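Local coordinates for alpha-galactosidase 1 (Saccharomyces cerevisiae, PDB 3LRK), which cleaves terminal alpha-linked galactose from the non-reducing ends of galactosides such as oligosaccharides, galactomannans and galactolipids, at residues S207-C221 with A233-K245. The protein carries 1 engineered substitution. Sequence-based numbering, arbitrary orientation.
Sequences SGDVTAEFTRPDSRC and AGFHCSIMNILNK
Asp209 and Cys237 are joined through their backbones: Cys237 N donates to Asp209 O at 2.9 Å. The return bond, Thr211 N to Cys237 O, is weak. Further along, Ile239 N donates to Glu213 O almost straight (173°), and Met240 N to Phe214 O. The first turn of helix 239-246 thus finds acceptors in the loop. Its N-cap is Ser238, whose OG accepts from Asn241 N. Nearer the disulfide, Phe235 N donates to Arg220 O.

A disulfide, Cys221 SG to Cys237 SG at 2.0 Å, locks the two segments covalently. Lys245 NZ lies 3.6 Å from Cys221 SG and donates to Asn241 OD1 on a lone pair.

The guanidinium of Arg220 lies flat on the His236 ring, planes 5° apart and centres 3.5 Å apart. Asp218 fixes its rotation side-on, OD1 taking NE and OD2 taking NH2. Arg220 NH1 pairs with Asp379 of the second subunit. A leucine here would probably strip the His236 face of its flat partner, cost Asp218 its two-nitrogen grip and leave Asp379 of the second subunit without this charge mate.

Met240 CG, set beside the backbone N (chi1 -73°), sits over one face of Phe214, 3.7 Å from CE2 of that ring; the bend at chi2 then carries SD to an oblique place beside the ring. Ile242 CD1 presses tightly on Val210 CB at 3.4 Å.

The arrangement is a disulfide-braced loop following strand 203-205 of the GH27 TIM barrel. It carries the proton donor Asp209, which is salt-bridged to the substrate-binding Arg205, and its Arg220 reaches the tetramer interface.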
loop_
_atom_site.group_PDB
_atom_site.type_symbol
_atom_site.label_atom_id
_atom_site.label_comp_id
_atom_site.label_asym_id
_atom_site.label_seq_id
_atom_site.Cartn_x
_atom_site.Cartn_y
_atom_site.Cartn_z
ATOM N N SER A 207 10.337 -13.335 6.521
ATOM C CA SER A 207 10.202 -13.493 5.065
ATOM C C SER A 207 9.629 -14.860 4.680
ATOM O O SER A 207 9.538 -15.763 5.516
ATOM C CB SER A 207 11.562 -13.298 4.359
ATOM O OG SER A 207 12.385 -14.452 4.483
ATOM N N GLY A 208 9.265 -15.004 3.401
ATOM C CA GLY A 208 8.963 -16.317 2.806
ATOM C C GLY A 208 10.197 -17.214 2.836
ATOM O O GLY A 208 11.309 -16.734 3.085
ATOM N N ASP A 209 10.020 -18.506 2.575
ATOM C CA ASP A 209 11.123 -19.468 2.741
ATOM C C ASP A 209 12.314 -19.145 1.855
ATOM O O ASP A 209 12.152 -18.795 0.691
ATOM C CB ASP A 209 10.691 -20.903 2.455
ATOM C CG ASP A 209 9.554 -21.376 3.336
ATOM O OD1 ASP A 209 9.180 -20.676 4.308
ATOM O OD2 ASP A 209 9.035 -22.471 3.036
ATOM N N VAL A 210 13.503 -19.251 2.443
ATOM C CA VAL A 210 14.758 -19.221 1.711
ATOM C C VAL A 210 14.909 -20.473 0.838
ATOM O O VAL A 210 14.251 -21.491 1.068
ATOM C CB VAL A 210 15.975 -19.076 2.689
ATOM C CG1 VAL A 210 16.310 -20.408 3.351
ATOM C CG2 VAL A 210 17.207 -18.500 1.958
ATOM N N THR A 211 15.763 -20.361 -0.175
ATOM C CA THR A 211 16.155 -21.483 -1.008
ATOM C C THR A 211 17.656 -21.384 -1.274
ATOM O O THR A 211 18.268 -20.339 -1.014
ATOM C CB THR A 211 15.334 -21.554 -2.338
ATOM O OG1 THR A 211 15.625 -22.786 -3.009
ATOM C CG2 THR A 211 15.647 -20.377 -3.261
ATOM N N ALA A 212 18.248 -22.475 -1.760
ATOM C CA ALA A 212 19.681 -22.528 -2.040
ATOM C C ALA A 212 20.057 -21.773 -3.328
ATOM O O ALA A 212 20.638 -22.340 -4.267
ATOM C CB ALA A 212 20.172 -23.996 -2.081
ATOM N N GLU A 213 19.714 -20.488 -3.360
ATOM C CA GLU A 213 20.063 -19.598 -4.455
ATOM C C GLU A 213 20.549 -18.305 -3.825
ATOM O O GLU A 213 19.929 -17.807 -2.882
ATOM C CB GLU A 213 18.837 -19.286 -5.324
ATOM C CG GLU A 213 18.332 -20.445 -6.175
ATOM C CD GLU A 213 19.252 -20.780 -7.337
ATOM O OE1 GLU A 213 20.134 -19.962 -7.679
ATOM O OE2 GLU A 213 19.077 -21.871 -7.919
ATOM N N PHE A 214 21.651 -17.759 -4.332
ATOM C CA PHE A 214 22.236 -16.584 -3.686
ATOM C C PHE A 214 21.524 -15.289 -4.082
ATOM O O PHE A 214 21.382 -14.397 -3.253
ATOM C CB PHE A 214 23.737 -16.482 -3.976
ATOM C CG PHE A 214 24.475 -15.576 -3.029
ATOM C CD1 PHE A 214 24.720 -15.975 -1.712
ATOM C CD2 PHE A 214 24.928 -14.323 -3.448
ATOM C CE1 PHE A 214 25.410 -15.146 -0.826
ATOM C CE2 PHE A 214 25.619 -13.487 -2.567
ATOM C CZ PHE A 214 25.855 -13.904 -1.253
ATOM N N THR A 215 21.065 -15.201 -5.336
ATOM C CA THR A 215 20.470 -13.965 -5.863
ATOM C C THR A 215 19.182 -14.162 -6.671
ATOM O O THR A 215 18.453 -13.200 -6.914
ATOM C CB THR A 215 21.442 -13.202 -6.816
ATOM O OG1 THR A 215 21.490 -13.879 -8.074
ATOM C CG2 THR A 215 22.854 -13.069 -6.242
ATOM N N ARG A 216 18.920 -15.388 -7.113
ATOM C CA ARG A 216 17.890 -15.643 -8.139
ATOM C C ARG A 216 16.482 -15.108 -7.791
ATOM O O ARG A 216 15.865 -15.561 -6.823
ATOM C CB ARG A 216 17.828 -17.145 -8.447
ATOM C CG ARG A 216 17.110 -17.489 -9.755
ATOM C CD ARG A 216 16.801 -18.984 -9.863
ATOM N NE ARG A 216 16.174 -19.315 -11.144
ATOM C CZ ARG A 216 14.885 -19.130 -11.442
ATOM N NH1 ARG A 216 14.043 -18.609 -10.551
ATOM N NH2 ARG A 216 14.433 -19.465 -12.645
ATOM N N PRO A 217 15.973 -14.133 -8.574
ATOM C CA PRO A 217 14.566 -13.784 -8.422
ATOM C C PRO A 217 13.680 -14.978 -8.797
ATOM O O PRO A 217 14.023 -15.753 -9.699
ATOM C CB PRO A 217 14.378 -12.626 -9.414
ATOM C CG PRO A 217 15.775 -12.095 -9.633
ATOM C CD PRO A 217 16.632 -13.309 -9.602
ATOM N N ASP A 218 12.575 -15.139 -8.075
ATOM C CA ASP A 218 11.669 -16.252 -8.281
ATOM C C ASP A 218 10.235 -15.738 -8.271
ATOM O O ASP A 218 9.863 -14.940 -7.411
ATOM C CB ASP A 218 11.879 -17.327 -7.207
ATOM C CG ASP A 218 11.257 -18.675 -7.584
ATOM O OD1 ASP A 218 10.018 -18.760 -7.690
ATOM O OD2 ASP A 218 12.004 -19.666 -7.746
ATOM N N SER A 219 9.435 -16.210 -9.228
ATOM C CA SER A 219 8.043 -15.789 -9.355
ATOM C C SER A 219 7.210 -16.199 -8.125
ATOM O O SER A 219 6.175 -15.602 -7.850
ATOM C CB SER A 219 7.436 -16.382 -10.630
ATOM O OG SER A 219 7.502 -17.798 -10.568
ATOM N N ARG A 220 7.675 -17.212 -7.395
ATOM C CA ARG A 220 7.022 -17.651 -6.153
ATOM C C ARG A 220 7.367 -16.755 -4.953
ATOM O O ARG A 220 6.784 -16.909 -3.878
ATOM C CB ARG A 220 7.370 -19.116 -5.845
ATOM C CG ARG A 220 6.830 -20.114 -6.877
ATOM C CD ARG A 220 7.539 -21.462 -6.771
ATOM N NE ARG A 220 8.950 -21.382 -7.160
ATOM C CZ ARG A 220 9.768 -22.430 -7.230
ATOM N NH1 ARG A 220 9.320 -23.642 -6.933
ATOM N NH2 ARG A 220 11.037 -22.272 -7.598
ATOM N N CYS A 221 8.310 -15.834 -5.154
ATOM C CA CYS A 221 8.711 -14.843 -4.147
ATOM C C CYS A 221 8.608 -13.437 -4.760
ATOM O O CYS A 221 9.631 -12.805 -5.054
ATOM C CB CYS A 221 10.124 -15.145 -3.641
ATOM S SG CYS A 221 10.774 -14.055 -2.336
ATOM N N ALA A 233 4.299 -13.095 0.942
ATOM C CA ALA A 233 5.654 -13.517 1.316
ATOM C C ALA A 233 6.223 -14.600 0.394
ATOM O O ALA A 233 7.398 -14.544 -0.009
ATOM C CB ALA A 233 5.691 -13.980 2.766
ATOM N N GLY A 234 5.373 -15.564 0.060
ATOM C CA GLY A 234 5.714 -16.636 -0.871
ATOM C C GLY A 234 6.844 -17.499 -0.346
ATOM O O GLY A 234 7.000 -17.655 0.869
ATOM N N PHE A 235 7.636 -18.048 -1.268
ATOM C CA PHE A 235 8.800 -18.875 -0.928
ATOM C C PHE A 235 9.757 -18.994 -2.115
ATOM O O PHE A 235 9.554 -18.332 -3.137
ATOM C CB PHE A 235 8.415 -20.240 -0.300
ATOM C CG PHE A 235 7.750 -21.235 -1.241
ATOM C CD1 PHE A 235 7.952 -22.604 -1.049
ATOM C CD2 PHE A 235 6.923 -20.830 -2.285
ATOM C CE1 PHE A 235 7.344 -23.554 -1.891
ATOM C CE2 PHE A 235 6.301 -21.770 -3.123
ATOM C CZ PHE A 235 6.520 -23.134 -2.929
ATOM N N HIS A 236 10.803 -19.815 -1.964
ATOM C CA HIS A 236 11.936 -19.832 -2.911
ATOM C C HIS A 236 12.573 -18.454 -3.078
ATOM O O HIS A 236 13.028 -18.076 -4.163
ATOM C CB HIS A 236 11.531 -20.461 -4.255
ATOM C CG HIS A 236 11.173 -21.904 -4.132
ATOM N ND1 HIS A 236 12.097 -22.914 -4.292
ATOM C CD2 HIS A 236 10.007 -22.506 -3.803
ATOM C CE1 HIS A 236 11.508 -24.080 -4.098
ATOM N NE2 HIS A 236 10.240 -23.859 -3.792
ATOM N N CYS A 237 12.619 -17.718 -1.970
ATOM C CA CYS A 237 13.270 -16.418 -1.927
ATOM C C CYS A 237 14.772 -16.652 -1.803
ATOM O O CYS A 237 15.195 -17.513 -1.045
ATOM C CB CYS A 237 12.763 -15.614 -0.727
ATOM S SG CYS A 237 10.984 -15.277 -0.719
ATOM N N SER A 238 15.565 -15.904 -2.562
ATOM C CA SER A 238 17.026 -16.047 -2.530
ATOM C C SER A 238 17.642 -15.496 -1.243
ATOM O O SER A 238 17.012 -14.732 -0.514
ATOM C CB SER A 238 17.670 -15.357 -3.731
ATOM O OG SER A 238 17.603 -13.954 -3.583
ATOM N N ILE A 239 18.883 -15.895 -0.983
ATOM C CA ILE A 239 19.649 -15.440 0.185
ATOM C C ILE A 239 19.703 -13.901 0.292
ATOM O O ILE A 239 19.364 -13.334 1.332
ATOM C CB ILE A 239 21.053 -16.100 0.188
ATOM C CG1 ILE A 239 20.914 -17.588 0.555
ATOM C CG2 ILE A 239 22.029 -15.369 1.126
ATOM C CD1 ILE A 239 22.033 -18.497 0.019
ATOM N N MET A 240 20.089 -13.248 -0.801
ATOM C CA MET A 240 20.193 -11.795 -0.858
ATOM C C MET A 240 18.844 -11.094 -0.771
ATOM O O MET A 240 18.754 -9.997 -0.220
ATOM C CB MET A 240 20.917 -11.347 -2.137
ATOM C CG MET A 240 22.424 -11.610 -2.161
ATOM S SD MET A 240 23.339 -10.938 -0.761
ATOM C CE MET A 240 23.009 -9.173 -0.879
ATOM N N ASN A 241 17.808 -11.709 -1.343
ATOM C CA ASN A 241 16.445 -11.184 -1.243
ATOM C C ASN A 241 16.037 -11.075 0.224
ATOM O O ASN A 241 15.489 -10.056 0.636
ATOM C CB ASN A 241 15.453 -12.069 -2.025
ATOM C CG ASN A 241 13.984 -11.686 -1.783
ATOM O OD1 ASN A 241 13.401 -12.016 -0.744
ATOM N ND2 ASN A 241 13.374 -11.031 -2.769
ATOM N N ILE A 242 16.352 -12.117 1.003
ATOM C CA ILE A 242 15.959 -12.202 2.412
ATOM C C ILE A 242 16.823 -11.292 3.287
ATOM O O ILE A 242 16.300 -10.599 4.160
ATOM C CB ILE A 242 15.957 -13.678 2.913
ATOM C CG1 ILE A 242 14.768 -14.426 2.282
ATOM C CG2 ILE A 242 15.890 -13.753 4.438
ATOM C CD1 ILE A 242 14.818 -15.920 2.439
ATOM N N LEU A 243 18.133 -11.274 3.031
ATOM C CA LEU A 243 19.023 -10.353 3.746
ATOM C C LEU A 243 18.600 -8.894 3.527
ATOM O O LEU A 243 18.589 -8.098 4.463
ATOM C CB LEU A 243 20.486 -10.544 3.313
ATOM C CG LEU A 243 21.512 -9.662 4.034
ATOM C CD1 LEU A 243 21.579 -9.990 5.523
ATOM C CD2 LEU A 243 22.874 -9.819 3.369
ATOM N N ASN A 244 18.277 -8.554 2.288
ATOM C CA ASN A 244 17.815 -7.202 1.946
ATOM C C ASN A 244 16.518 -6.807 2.656
ATOM O O ASN A 244 16.392 -5.691 3.167
ATOM C CB ASN A 244 17.672 -7.056 0.433
ATOM C CG ASN A 244 19.023 -6.922 -0.274
ATOM O OD1 ASN A 244 20.067 -6.797 0.366
ATOM N ND2 ASN A 244 19.000 -6.953 -1.596
ATOM N N LYS A 245 15.558 -7.723 2.676
ATOM C CA LYS A 245 14.340 -7.554 3.477
ATOM C C LYS A 245 14.632 -7.333 4.972
ATOM O O LYS A 245 13.976 -6.510 5.626
ATOM C CB LYS A 245 13.402 -8.743 3.263
ATOM C CG LYS A 245 12.668 -8.676 1.937
ATOM C CD LYS A 245 11.982 -9.984 1.618
ATOM C CE LYS A 245 11.140 -9.851 0.366
ATOM N NZ LYS A 245 10.775 -11.215 -0.118
HETATM O O HOH W 1 9.137 -12.924 1.307
HETATM O O HOH W 2 11.985 -22.082 -0.448
HETATM O O HOH W 3 14.445 -14.226 -4.720
#